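PDB 6QER: transcriptional regulator from Streptococcus thermophilus, which probably binds DNA through a helix-turn-helix domain and senses a signalling peptide through a ComR-type tetratricopeptide domain to control transcription. Local coordinates for residues Asp76-Met81 and Glu105-Lys110. Sequence-based numbering, arbitrary orientation.
Sequences DEYYEM and EEVYEK
Apolar contacts join the two segments at Val-107 through both of its methyl groups. Val-107 CG1 sits at the edge of the Tyr-78 ring, in its plane and 3.7 Å from Tyr-78 CE1, while Val-107 CG2 lies 3.7 Å from Met-81 CE. The Met-81 chain is extended as far as SD and then bends at its last torsion (chi3 69°), which carries Met-81 CE past the valine to the Glu-106 side chain, 3.4 Å from Glu-106 CG and close to the carboxylate as well. Met-81 and Glu-106 meet nearly at right angles.

Charged groups form a second layer. Lys-110, extended beyond CG, places NZ 2.5 Å from Glu-77 OE1 in a hydrogen-bonded salt bridge whose shortness may reflect the resolution; the ammonium approaches on the syn side, 26° out of the carboxylate plane. Glu-77 is also stretched out, its CG anti to the backbone N (chi1 -171°), and the two chains cross almost perpendicularly. A long salt bridge of 3.9 Å from Lys-110 NZ to Glu-106 OE2 completes a network in which the lysine probably offsets the like charges of the two glutamates. Glu-106 OE1 is paired in turn with Lys-98.

Segments 76-81 and 105-110, on helices 76-86 and 100-111, run antiparallel with axes 10.6 Å apart at closest approach, a helix pair within the tetratricopeptide region. Helix 117-128 packs against it, Leu-123 touching both Tyr-78 and Val-107 and Glu-119 hydrogen-bonding to the Tyr-78 hydroxyl.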
loop_
_atom_site.group_PDB
_atom_site.type_symbol
_atom_site.label_atom_id
_atom_site.label_comp_id
_atom_site.label_asym_id
_atom_site.label_seq_id
_atom_site.Cartn_x
_atom_site.Cartn_y
_atom_site.Cartn_z
ATOM N N ASP A 76 -20.780 2.717 -0.776
ATOM C CA ASP A 76 -19.985 2.910 -1.982
ATOM C C ASP A 76 -19.217 4.246 -2.062
ATOM O O ASP A 76 -18.120 4.319 -2.623
ATOM C CB ASP A 76 -20.913 2.790 -3.181
ATOM C CG ASP A 76 -21.333 1.368 -3.437
ATOM O OD1 ASP A 76 -21.272 0.564 -2.494
ATOM O OD2 ASP A 76 -21.754 1.056 -4.567
ATOM N N GLU A 77 -19.770 5.278 -1.450
ATOM C CA GLU A 77 -19.161 6.578 -1.472
ATOM C C GLU A 77 -17.762 6.547 -0.859
ATOM O O GLU A 77 -16.887 7.266 -1.301
ATOM C CB GLU A 77 -20.048 7.604 -0.766
ATOM C CG GLU A 77 -19.575 9.030 -0.948
ATOM C CD GLU A 77 -20.385 10.063 -0.198
ATOM O OE1 GLU A 77 -19.992 11.243 -0.245
ATOM O OE2 GLU A 77 -21.387 9.717 0.466
ATOM N N TYR A 78 -17.562 5.740 0.171
ATOM C CA TYR A 78 -16.253 5.625 0.812
ATOM C C TYR A 78 -15.218 5.048 -0.142
ATOM O O TYR A 78 -14.114 5.535 -0.232
ATOM C CB TYR A 78 -16.304 4.763 2.068
ATOM C CG TYR A 78 -14.923 4.326 2.499
ATOM C CD1 TYR A 78 -14.087 5.180 3.195
ATOM C CD2 TYR A 78 -14.438 3.083 2.151
ATOM C CE1 TYR A 78 -12.813 4.785 3.550
ATOM C CE2 TYR A 78 -13.206 2.694 2.498
ATOM C CZ TYR A 78 -12.384 3.534 3.196
ATOM O OH TYR A 78 -11.139 3.095 3.541
ATOM N N TYR A 79 -15.600 4.004 -0.853
ATOM C CA TYR A 79 -14.698 3.370 -1.783
ATOM C C TYR A 79 -14.370 4.295 -2.947
ATOM O O TYR A 79 -13.267 4.253 -3.478
ATOM C CB TYR A 79 -15.281 2.038 -2.259
ATOM C CG TYR A 79 -15.325 1.003 -1.165
ATOM C CD1 TYR A 79 -14.160 0.518 -0.594
ATOM C CD2 TYR A 79 -16.531 0.525 -0.682
ATOM C CE1 TYR A 79 -14.194 -0.435 0.411
ATOM C CE2 TYR A 79 -16.574 -0.417 0.323
ATOM C CZ TYR A 79 -15.406 -0.885 0.864
ATOM O OH TYR A 79 -15.462 -1.806 1.859
ATOM N N GLU A 80 -15.323 5.142 -3.322
ATOM C CA GLU A 80 -15.100 6.157 -4.344
ATOM C C GLU A 80 -14.135 7.218 -3.851
ATOM O O GLU A 80 -13.286 7.688 -4.616
ATOM C CB GLU A 80 -16.403 6.830 -4.766
ATOM C CG GLU A 80 -17.338 5.963 -5.558
ATOM C CD GLU A 80 -18.763 6.518 -5.626
ATOM O OE1 GLU A 80 -19.635 5.829 -6.193
ATOM O OE2 GLU A 80 -19.022 7.616 -5.086
ATOM N N MET A 81 -14.264 7.626 -2.594
ATOM C CA MET A 81 -13.336 8.626 -2.089
ATOM C C MET A 81 -11.906 8.066 -1.904
ATOM O O MET A 81 -10.930 8.775 -2.105
ATOM C CB MET A 81 -13.849 9.255 -0.803
ATOM C CG MET A 81 -15.136 10.006 -1.018
ATOM S SD MET A 81 -15.848 10.755 0.443
ATOM C CE MET A 81 -14.683 12.031 0.795
ATOM N N GLU A 105 -10.168 14.422 5.571
ATOM C CA GLU A 105 -11.058 14.878 6.648
ATOM C C GLU A 105 -12.527 14.516 6.363
ATOM O O GLU A 105 -13.244 14.111 7.263
ATOM C CB GLU A 105 -10.908 16.380 6.890
ATOM C CG GLU A 105 -9.478 16.750 7.142
ATOM C CD GLU A 105 -9.295 18.128 7.699
ATOM O OE1 GLU A 105 -9.519 19.110 6.985
ATOM O OE2 GLU A 105 -8.898 18.226 8.861
ATOM N N GLU A 106 -12.937 14.617 5.105
ATOM C CA GLU A 106 -14.298 14.318 4.676
ATOM C C GLU A 106 -14.576 12.807 4.851
ATOM O O GLU A 106 -15.665 12.420 5.299
ATOM C CB GLU A 106 -14.517 14.866 3.250
ATOM C CG GLU A 106 -15.860 14.683 2.607
ATOM C CD GLU A 106 -16.004 15.482 1.303
ATOM O OE1 GLU A 106 -15.569 16.660 1.277
ATOM O OE2 GLU A 106 -16.553 14.948 0.310
ATOM N N VAL A 107 -13.607 11.957 4.511
ATOM C CA VAL A 107 -13.733 10.511 4.740
ATOM C C VAL A 107 -13.915 10.179 6.229
ATOM O O VAL A 107 -14.706 9.323 6.578
ATOM C CB VAL A 107 -12.484 9.721 4.210
ATOM C CG1 VAL A 107 -12.439 8.267 4.746
ATOM C CG2 VAL A 107 -12.440 9.728 2.699
ATOM N N TYR A 108 -13.165 10.832 7.101
ATOM C CA TYR A 108 -13.371 10.633 8.526
ATOM C C TYR A 108 -14.725 11.112 9.011
ATOM O O TYR A 108 -15.420 10.372 9.701
ATOM C CB TYR A 108 -12.241 11.245 9.325
ATOM C CG TYR A 108 -10.994 10.445 9.139
ATOM C CD1 TYR A 108 -11.044 9.056 9.144
ATOM C CD2 TYR A 108 -9.772 11.053 8.902
ATOM C CE1 TYR A 108 -9.893 8.298 8.959
ATOM C CE2 TYR A 108 -8.613 10.298 8.713
ATOM C CZ TYR A 108 -8.679 8.925 8.740
ATOM O OH TYR A 108 -7.532 8.173 8.549
ATOM N N GLU A 109 -15.090 12.343 8.663
ATOM C CA GLU A 109 -16.321 12.946 9.135
ATOM C C GLU A 109 -17.506 12.119 8.688
ATOM O O GLU A 109 -18.482 12.011 9.393
ATOM C CB GLU A 109 -16.457 14.371 8.586
ATOM C CG GLU A 109 -15.400 15.354 9.092
ATOM C CD GLU A 109 -15.446 16.724 8.396
ATOM O OE1 GLU A 109 -15.870 16.835 7.219
ATOM O OE2 GLU A 109 -15.019 17.702 9.024
ATOM N N LYS A 110 -17.415 11.510 7.520
ATOM C CA LYS A 110 -18.521 10.688 7.072
ATOM C C LYS A 110 -18.469 9.223 7.505
ATOM O O LYS A 110 -19.495 8.593 7.686
ATOM C CB LYS A 110 -18.631 10.734 5.553
ATOM C CG LYS A 110 -19.189 12.011 4.996
ATOM C CD LYS A 110 -19.023 12.061 3.482
ATOM C CE LYS A 110 -19.745 13.252 2.885
ATOM N NZ LYS A 110 -19.840 13.151 1.409
#